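Long-range contacts in putative isomerase (Streptomyces coelicolor A3, PDB 2OQH), which probably acts on a sugar acid as a member of the enolase superfamily, perhaps dehydrating D-glucarate to 5-dehydro-4-deoxy-D-glucarate: residues Y91-V102 and D270-A278; E301-L310 and Y327-L338. All blocks are in the same frame, centred on the assembly; numbering follows the deposited sequence.

Contact 1: Y91-V102 and D270-A278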
# COMPACT_ATOMS: atom_id res chain seq x y z
N TYR A 91 3.51 6.65 12.49
CA TYR A 91 2.89 6.36 11.20
C TYR A 91 2.20 7.59 10.59
O TYR A 91 2.41 7.90 9.41
CB TYR A 91 1.87 5.23 11.40
CG TYR A 91 1.39 4.50 10.17
CD1 TYR A 91 1.67 4.96 8.88
CD2 TYR A 91 0.63 3.34 10.30
CE1 TYR A 91 1.21 4.26 7.75
CE2 TYR A 91 0.16 2.64 9.18
CZ TYR A 91 0.45 3.10 7.91
OH TYR A 91 0.00 2.38 6.82
N LEU A 92 1.37 8.28 11.37
CA LEU A 92 0.67 9.44 10.83
C LEU A 92 1.65 10.51 10.36
O LEU A 92 1.35 11.27 9.45
CB LEU A 92 -0.30 10.04 11.87
CG LEU A 92 -1.37 9.11 12.45
CD1 LEU A 92 -2.46 9.95 13.12
CD2 LEU A 92 -1.97 8.24 11.35
N GLY A 93 2.82 10.57 10.99
CA GLY A 93 3.83 11.54 10.58
C GLY A 93 4.33 11.22 9.18
O GLY A 93 4.39 12.10 8.32
N TYR A 94 4.69 9.96 8.95
CA TYR A 94 5.17 9.55 7.63
C TYR A 94 4.07 9.78 6.59
O TYR A 94 4.35 10.24 5.49
CB TYR A 94 5.55 8.07 7.63
CG TYR A 94 6.88 7.76 8.30
CD1 TYR A 94 8.08 8.20 7.75
CD2 TYR A 94 6.93 7.03 9.47
CE1 TYR A 94 9.31 7.90 8.35
CE2 TYR A 94 8.15 6.72 10.09
CZ TYR A 94 9.34 7.16 9.52
OH TYR A 94 10.53 6.87 10.15
N ALA A 95 2.83 9.46 6.96
CA ALA A 95 1.69 9.61 6.06
C ALA A 95 1.43 11.08 5.69
O ALA A 95 1.05 11.37 4.56
CB ALA A 95 0.45 9.00 6.68
N ALA A 96 1.61 11.98 6.65
CA ALA A 96 1.40 13.41 6.39
C ALA A 96 2.47 13.86 5.41
O ALA A 96 2.18 14.52 4.40
CB ALA A 96 1.49 14.20 7.68
N ILE A 97 3.71 13.50 5.71
CA ILE A 97 4.85 13.84 4.86
C ILE A 97 4.65 13.27 3.45
O ILE A 97 4.88 13.96 2.46
CB ILE A 97 6.16 13.30 5.47
CG1 ILE A 97 6.50 14.10 6.74
CG2 ILE A 97 7.29 13.34 4.44
CD1 ILE A 97 7.70 13.60 7.51
N ALA A 98 4.22 12.02 3.36
CA ALA A 98 4.00 11.37 2.07
C ALA A 98 3.03 12.14 1.17
O ALA A 98 3.25 12.27 -0.04
CB ALA A 98 3.51 9.94 2.27
N ALA A 99 1.94 12.65 1.75
CA ALA A 99 0.94 13.41 1.00
C ALA A 99 1.59 14.60 0.31
O ALA A 99 1.35 14.86 -0.86
CB ALA A 99 -0.16 13.89 1.95
N VAL A 100 2.42 15.33 1.06
CA VAL A 100 3.12 16.49 0.53
C VAL A 100 4.15 16.04 -0.50
O VAL A 100 4.35 16.70 -1.52
CB VAL A 100 3.84 17.27 1.66
CG1 VAL A 100 4.62 18.45 1.08
CG2 VAL A 100 2.81 17.74 2.68
N ASP A 101 4.80 14.91 -0.22
CA ASP A 101 5.81 14.37 -1.11
C ASP A 101 5.19 14.08 -2.48
O ASP A 101 5.73 14.48 -3.51
CB ASP A 101 6.38 13.06 -0.54
CG ASP A 101 7.50 12.49 -1.39
OD1 ASP A 101 8.67 12.88 -1.20
OD2 ASP A 101 7.20 11.65 -2.27
N VAL A 102 4.06 13.39 -2.47
CA VAL A 102 3.35 13.05 -3.69
C VAL A 102 2.89 14.29 -4.45
O VAL A 102 3.05 14.38 -5.67
CB VAL A 102 2.13 12.16 -3.39
CG1 VAL A 102 1.35 11.87 -4.67
CG2 VAL A 102 2.59 10.85 -2.75
N ASP A 270 5.38 0.96 0.69
CA ASP A 270 4.15 1.73 0.85
C ASP A 270 4.57 3.18 1.04
O ASP A 270 5.10 3.56 2.09
CB ASP A 270 3.35 1.25 2.07
CG ASP A 270 2.08 2.06 2.29
OD1 ASP A 270 1.85 3.04 1.56
OD2 ASP A 270 1.30 1.71 3.21
N VAL A 271 4.33 3.98 0.02
CA VAL A 271 4.69 5.38 0.03
C VAL A 271 4.17 6.12 1.25
O VAL A 271 4.87 6.94 1.85
CB VAL A 271 4.17 6.09 -1.23
CG1 VAL A 271 4.32 7.60 -1.10
CG2 VAL A 271 4.93 5.59 -2.44
N TYR A 272 2.94 5.82 1.63
CA TYR A 272 2.29 6.48 2.74
C TYR A 272 2.81 6.03 4.09
O TYR A 272 2.66 6.74 5.08
CB TYR A 272 0.78 6.29 2.59
CG TYR A 272 0.40 6.69 1.19
CD1 TYR A 272 0.50 8.02 0.79
CD2 TYR A 272 0.14 5.73 0.22
CE1 TYR A 272 0.36 8.39 -0.54
CE2 TYR A 272 0.01 6.08 -1.13
CZ TYR A 272 0.13 7.42 -1.51
OH TYR A 272 0.05 7.78 -2.84
N LYS A 273 3.44 4.86 4.12
CA LYS A 273 4.00 4.34 5.36
C LYS A 273 5.47 4.78 5.51
O LYS A 273 5.94 5.04 6.62
CB LYS A 273 3.88 2.81 5.37
CG LYS A 273 4.37 2.13 6.64
CD LYS A 273 4.16 0.61 6.58
CE LYS A 273 2.71 0.21 6.84
NZ LYS A 273 2.52 -0.29 8.24
N TRP A 274 6.17 4.88 4.39
CA TRP A 274 7.58 5.26 4.36
C TRP A 274 7.87 6.75 4.13
O TRP A 274 9.03 7.17 4.08
CB TRP A 274 8.31 4.40 3.33
CG TRP A 274 8.40 2.96 3.76
CD1 TRP A 274 7.36 2.08 3.90
CD2 TRP A 274 9.57 2.26 4.21
NE1 TRP A 274 7.80 0.88 4.40
CE2 TRP A 274 9.16 0.96 4.60
CE3 TRP A 274 10.92 2.60 4.31
CZ2 TRP A 274 10.06 0.01 5.09
CZ3 TRP A 274 11.82 1.65 4.81
CH2 TRP A 274 11.38 0.37 5.19
N GLY A 275 6.82 7.54 3.96
CA GLY A 275 7.00 8.97 3.79
C GLY A 275 7.21 9.56 2.41
O GLY A 275 7.32 10.78 2.29
N GLY A 276 7.27 8.74 1.37
CA GLY A 276 7.47 9.31 0.05
C GLY A 276 7.84 8.34 -1.06
O GLY A 276 8.06 7.15 -0.83
N ILE A 277 7.91 8.88 -2.27
CA ILE A 277 8.25 8.11 -3.45
C ILE A 277 9.72 7.72 -3.52
O ILE A 277 10.04 6.56 -3.81
CB ILE A 277 7.85 8.88 -4.72
CG1 ILE A 277 6.31 8.93 -4.80
CG2 ILE A 277 8.47 8.25 -5.95
CD1 ILE A 277 5.77 9.64 -6.01
N ALA A 278 10.61 8.67 -3.26
CA ALA A 278 12.03 8.38 -3.30
C ALA A 278 12.39 7.31 -2.27
O ALA A 278 13.19 6.42 -2.55
CB ALA A 278 12.84 9.65 -3.05
O HOH W 1 -0.65 3.00 4.20
O HOH W 2 10.44 11.56 -2.66
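Asp101 grips the start of helix 277-289 with both carboxylate oxygens: OD2 accepts from Ile277 N at 2.9 Å, a nearly straight bond (169°) that reaches the oxygen from above the carboxylate plane, while OD1 accepts a hydrogen bond from a water that in turn accepts from Ala278 N. His79 also bonds OD1, so the carboxylate ties helix 75-81 in as well. With CG anti to the backbone N (chi1 -177°), the acid leans over Gly276, whose CA is 3.3 Å from OD2; a CB there would strike Asp101 CG. Gly275, at positive phi, packs closely on the helix, its CA-H directed at Tyr94 O (CA to O 3.4 Å), where a CB would crowd Tyr94 CD1; its own O meets Ala98 CA and, at 3.3 Å, Ile97 CG2. Ala98 CB touches both Val271 CG1 and Tyr272 CD1 (3.9 Å to the latter), while Val271 CB itself covers one face of the Tyr272 ring, and Val102 CG2 extends this apolar patch to Val271 CG1. At the other end, Tyr91 brings its ring edge to Tyr272 O and its OH to 3.5 Å from Lys273 CE, the lysine amine itself bonding Asn246 O. One water joins Tyr91 OH to Asp270 OD2. Glycines and alanines thus bring the capping-domain helix close to the barrel backbone, and a buried acid takes up Ile277 N directly and Ala278 N through a water, where its negative charge would probably be favoured.

Contact 2: E301-L310 and Y327-L338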
# COMPACT_ATOMS: atom_id res chain seq x y z
N GLU A 301 -5.76 3.27 -0.14
CA GLU A 301 -5.55 4.29 -1.15
C GLU A 301 -6.69 4.39 -2.15
O GLU A 301 -7.24 3.37 -2.58
CB GLU A 301 -4.27 4.03 -1.95
CG GLU A 301 -2.99 4.09 -1.16
CD GLU A 301 -2.85 2.92 -0.23
OE1 GLU A 301 -3.12 1.78 -0.67
OE2 GLU A 301 -2.46 3.13 0.94
N LEU A 302 -7.04 5.62 -2.53
CA LEU A 302 -8.07 5.84 -3.54
C LEU A 302 -7.33 6.20 -4.83
O LEU A 302 -6.16 5.85 -5.00
CB LEU A 302 -9.04 6.96 -3.11
CG LEU A 302 -9.89 6.65 -1.87
CD1 LEU A 302 -10.71 7.88 -1.50
CD2 LEU A 302 -10.80 5.45 -2.12
N GLY A 303 -8.00 6.90 -5.74
CA GLY A 303 -7.39 7.25 -7.02
C GLY A 303 -6.05 7.96 -7.05
O GLY A 303 -5.12 7.52 -7.74
N ILE A 304 -5.94 9.08 -6.35
CA ILE A 304 -4.68 9.82 -6.35
C ILE A 304 -3.54 8.98 -5.76
O ILE A 304 -2.49 8.83 -6.39
CB ILE A 304 -4.82 11.14 -5.57
CG1 ILE A 304 -5.90 12.02 -6.22
CG2 ILE A 304 -3.49 11.89 -5.55
CD1 ILE A 304 -6.21 13.29 -5.44
N ALA A 305 -3.77 8.42 -4.58
CA ALA A 305 -2.77 7.60 -3.92
C ALA A 305 -2.38 6.39 -4.77
O ALA A 305 -1.19 6.10 -4.94
CB ALA A 305 -3.28 7.14 -2.56
N THR A 306 -3.38 5.69 -5.30
CA THR A 306 -3.12 4.53 -6.14
C THR A 306 -2.30 4.93 -7.37
O THR A 306 -1.43 4.18 -7.81
CB THR A 306 -4.43 3.88 -6.62
OG1 THR A 306 -5.16 3.38 -5.49
CG2 THR A 306 -4.14 2.73 -7.57
N ALA A 307 -2.58 6.11 -7.91
CA ALA A 307 -1.85 6.61 -9.07
C ALA A 307 -0.36 6.74 -8.76
O ALA A 307 0.50 6.39 -9.57
CB ALA A 307 -2.42 7.96 -9.50
N ALA A 308 -0.05 7.26 -7.57
CA ALA A 308 1.34 7.42 -7.16
C ALA A 308 2.00 6.03 -7.07
O ALA A 308 3.12 5.84 -7.53
CB ALA A 308 1.41 8.12 -5.81
N HIS A 309 1.29 5.07 -6.49
CA HIS A 309 1.81 3.72 -6.37
C HIS A 309 2.05 3.06 -7.72
O HIS A 309 3.05 2.37 -7.92
CB HIS A 309 0.86 2.86 -5.54
CG HIS A 309 1.11 2.92 -4.06
ND1 HIS A 309 2.23 3.53 -3.53
CD2 HIS A 309 0.43 2.40 -3.02
CE1 HIS A 309 2.23 3.38 -2.22
NE2 HIS A 309 1.15 2.70 -1.88
N LEU A 310 1.14 3.29 -8.66
CA LEU A 310 1.25 2.72 -10.00
C LEU A 310 2.50 3.23 -10.70
O LEU A 310 3.13 2.49 -11.45
CB LEU A 310 -0.00 3.05 -10.82
CG LEU A 310 -1.26 2.36 -10.30
CD1 LEU A 310 -2.51 2.87 -11.02
CD2 LEU A 310 -1.10 0.87 -10.50
N TYR A 327 -8.28 -0.85 -4.08
CA TYR A 327 -8.83 0.06 -5.07
C TYR A 327 -10.08 -0.49 -5.76
O TYR A 327 -10.88 0.28 -6.29
CB TYR A 327 -7.79 0.42 -6.13
CG TYR A 327 -8.28 1.47 -7.12
CD1 TYR A 327 -8.54 2.77 -6.71
CD2 TYR A 327 -8.53 1.14 -8.46
CE1 TYR A 327 -9.05 3.74 -7.60
CE2 TYR A 327 -9.03 2.10 -9.36
CZ TYR A 327 -9.29 3.39 -8.92
OH TYR A 327 -9.80 4.34 -9.79
N TYR A 328 -10.24 -1.81 -5.79
CA TYR A 328 -11.42 -2.36 -6.44
C TYR A 328 -12.69 -2.13 -5.63
O TYR A 328 -13.79 -2.46 -6.07
CB TYR A 328 -11.25 -3.86 -6.75
CG TYR A 328 -11.00 -4.76 -5.56
CD1 TYR A 328 -12.04 -5.12 -4.69
CD2 TYR A 328 -9.74 -5.28 -5.31
CE1 TYR A 328 -11.81 -5.98 -3.60
CE2 TYR A 328 -9.49 -6.14 -4.24
CZ TYR A 328 -10.53 -6.49 -3.39
OH TYR A 328 -10.28 -7.36 -2.34
N LEU A 329 -12.53 -1.54 -4.45
CA LEU A 329 -13.65 -1.23 -3.56
C LEU A 329 -14.09 0.21 -3.71
O LEU A 329 -14.98 0.68 -2.99
CB LEU A 329 -13.26 -1.45 -2.10
CG LEU A 329 -12.89 -2.86 -1.65
CD1 LEU A 329 -12.44 -2.80 -0.19
CD2 LEU A 329 -14.08 -3.78 -1.83
N HIS A 330 -13.48 0.93 -4.64
CA HIS A 330 -13.79 2.33 -4.82
C HIS A 330 -15.11 2.56 -5.55
O HIS A 330 -15.49 1.80 -6.45
CB HIS A 330 -12.66 3.04 -5.59
CG HIS A 330 -12.84 3.04 -7.07
ND1 HIS A 330 -13.63 3.96 -7.73
CD2 HIS A 330 -12.35 2.22 -8.03
CE1 HIS A 330 -13.61 3.72 -9.03
NE2 HIS A 330 -12.84 2.66 -9.24
N ALA A 331 -15.80 3.62 -5.13
CA ALA A 331 -17.05 4.03 -5.74
C ALA A 331 -16.69 5.39 -6.32
O ALA A 331 -15.81 5.50 -7.18
CB ALA A 331 -18.15 4.14 -4.70
N ASP A 332 -17.34 6.45 -5.83
CA ASP A 332 -17.07 7.79 -6.32
C ASP A 332 -15.73 8.29 -5.75
O ASP A 332 -15.37 7.96 -4.62
CB ASP A 332 -18.22 8.72 -5.92
CG ASP A 332 -18.25 10.00 -6.73
OD1 ASP A 332 -17.82 9.98 -7.90
OD2 ASP A 332 -18.70 11.04 -6.19
N ASP A 333 -15.00 9.06 -6.55
CA ASP A 333 -13.69 9.58 -6.14
C ASP A 333 -13.56 11.01 -6.64
O ASP A 333 -14.36 11.45 -7.48
CB ASP A 333 -12.58 8.72 -6.76
CG ASP A 333 -11.29 8.75 -5.95
OD1 ASP A 333 -11.06 9.74 -5.22
OD2 ASP A 333 -10.49 7.78 -6.07
N ILE A 334 -12.57 11.74 -6.15
CA ILE A 334 -12.41 13.11 -6.60
C ILE A 334 -11.62 13.21 -7.89
O ILE A 334 -11.26 14.30 -8.33
CB ILE A 334 -11.78 14.00 -5.51
CG1 ILE A 334 -10.41 13.46 -5.10
CG2 ILE A 334 -12.69 14.04 -4.30
CD1 ILE A 334 -9.78 14.28 -4.00
N ILE A 335 -11.34 12.07 -8.51
CA ILE A 335 -10.64 12.08 -9.79
C ILE A 335 -11.32 11.07 -10.69
O ILE A 335 -12.22 10.35 -10.27
CB ILE A 335 -9.13 11.71 -9.66
CG1 ILE A 335 -8.97 10.20 -9.44
CG2 ILE A 335 -8.51 12.47 -8.51
CD1 ILE A 335 -7.54 9.71 -9.62
N GLU A 336 -10.89 11.02 -11.95
CA GLU A 336 -11.46 10.07 -12.89
C GLU A 336 -10.98 8.67 -12.54
O GLU A 336 -9.81 8.46 -12.20
CB GLU A 336 -11.02 10.44 -14.31
CG GLU A 336 -11.66 11.72 -14.81
CD GLU A 336 -13.10 11.49 -15.28
OE1 GLU A 336 -13.28 10.91 -16.37
OE2 GLU A 336 -14.04 11.88 -14.54
N PRO A 337 -11.87 7.67 -12.62
CA PRO A 337 -11.50 6.29 -12.30
C PRO A 337 -10.26 5.78 -13.07
O PRO A 337 -10.08 6.08 -14.25
CB PRO A 337 -12.75 5.49 -12.66
CG PRO A 337 -13.86 6.48 -12.42
CD PRO A 337 -13.29 7.75 -13.01
N LEU A 338 -9.42 5.02 -12.37
CA LEU A 338 -8.24 4.45 -12.99
C LEU A 338 -8.70 3.22 -13.76
O LEU A 338 -9.74 2.64 -13.45
CB LEU A 338 -7.23 4.04 -11.91
CG LEU A 338 -6.74 5.17 -11.01
CD1 LEU A 338 -5.87 4.57 -9.90
CD2 LEU A 338 -5.96 6.20 -11.82
O HOH W 3 -8.35 10.22 -4.77
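The N-terminus of barrel helix 303-315 is covered here by the loop that follows strand 323-324, and Asp333 of that loop meets the first turn. Its OD2 accepts from Gly303 N at 2.7 Å through the syn lone pair, while OD1 takes Ile334 N and a water that accepts from Ile304 N. An asparagine here, with one side-chain oxygen and no charge, would probably leave Gly303 N or the Ile334 N and water side without its acceptor, and the helix end without its facing negative charge. Gly303 has Ile335 CD1 3.4 Å from its C, and a CB on it would clash with both Ile335 and Asp333. Beside it, Ile304 CG1 meets Ile335 CG2 at 3.5 Å. Tyr327 CG, anti to the backbone N (chi1 -175°), carries the ring alongside the first turn with an edge at Gly303 N; His330 and Leu338 cover its faces, and its OH accepts from Leu338 N at 2.7 Å (172°), fixing the ring against the returning loop. Leu338 CD1 presses on Thr306 CG2, a tight 3.4 Å, and meets Leu310 CD1 tip to tip. Thr306 OG1 donates to Leu302 O. Around this core, strand 344-346 touches Thr306, Leu310 and Tyr327 through Leu345, and strand 31-40 lies against Leu302 and Ile334.

How the contacts relate
Helix 303-315 is the element common to both surroundings: contact 2 packs the loop 327-338 on its first turns, and the 270-278 segment of contact 1 rests on it from another direction. The contact centres lie about 17 Å apart, yet their residues touch. Tyr272 OH is 3.0 Å from Ala305 O, a probable hydrogen bond, and Val271 N packs 3.1 Å from His309 CE1; separately, the rings of Tyr272 and His309 meet with their planes at about 50°. Contact 1 joins the N-terminal domain to the barrel; contact 2 stays within the barrel domain. Asp270 directly follows strand 266-269 and Glu301 lies a few residues beyond strand 293-296, on the C-terminal side of the barrel strands, where active sites of this superfamily lie.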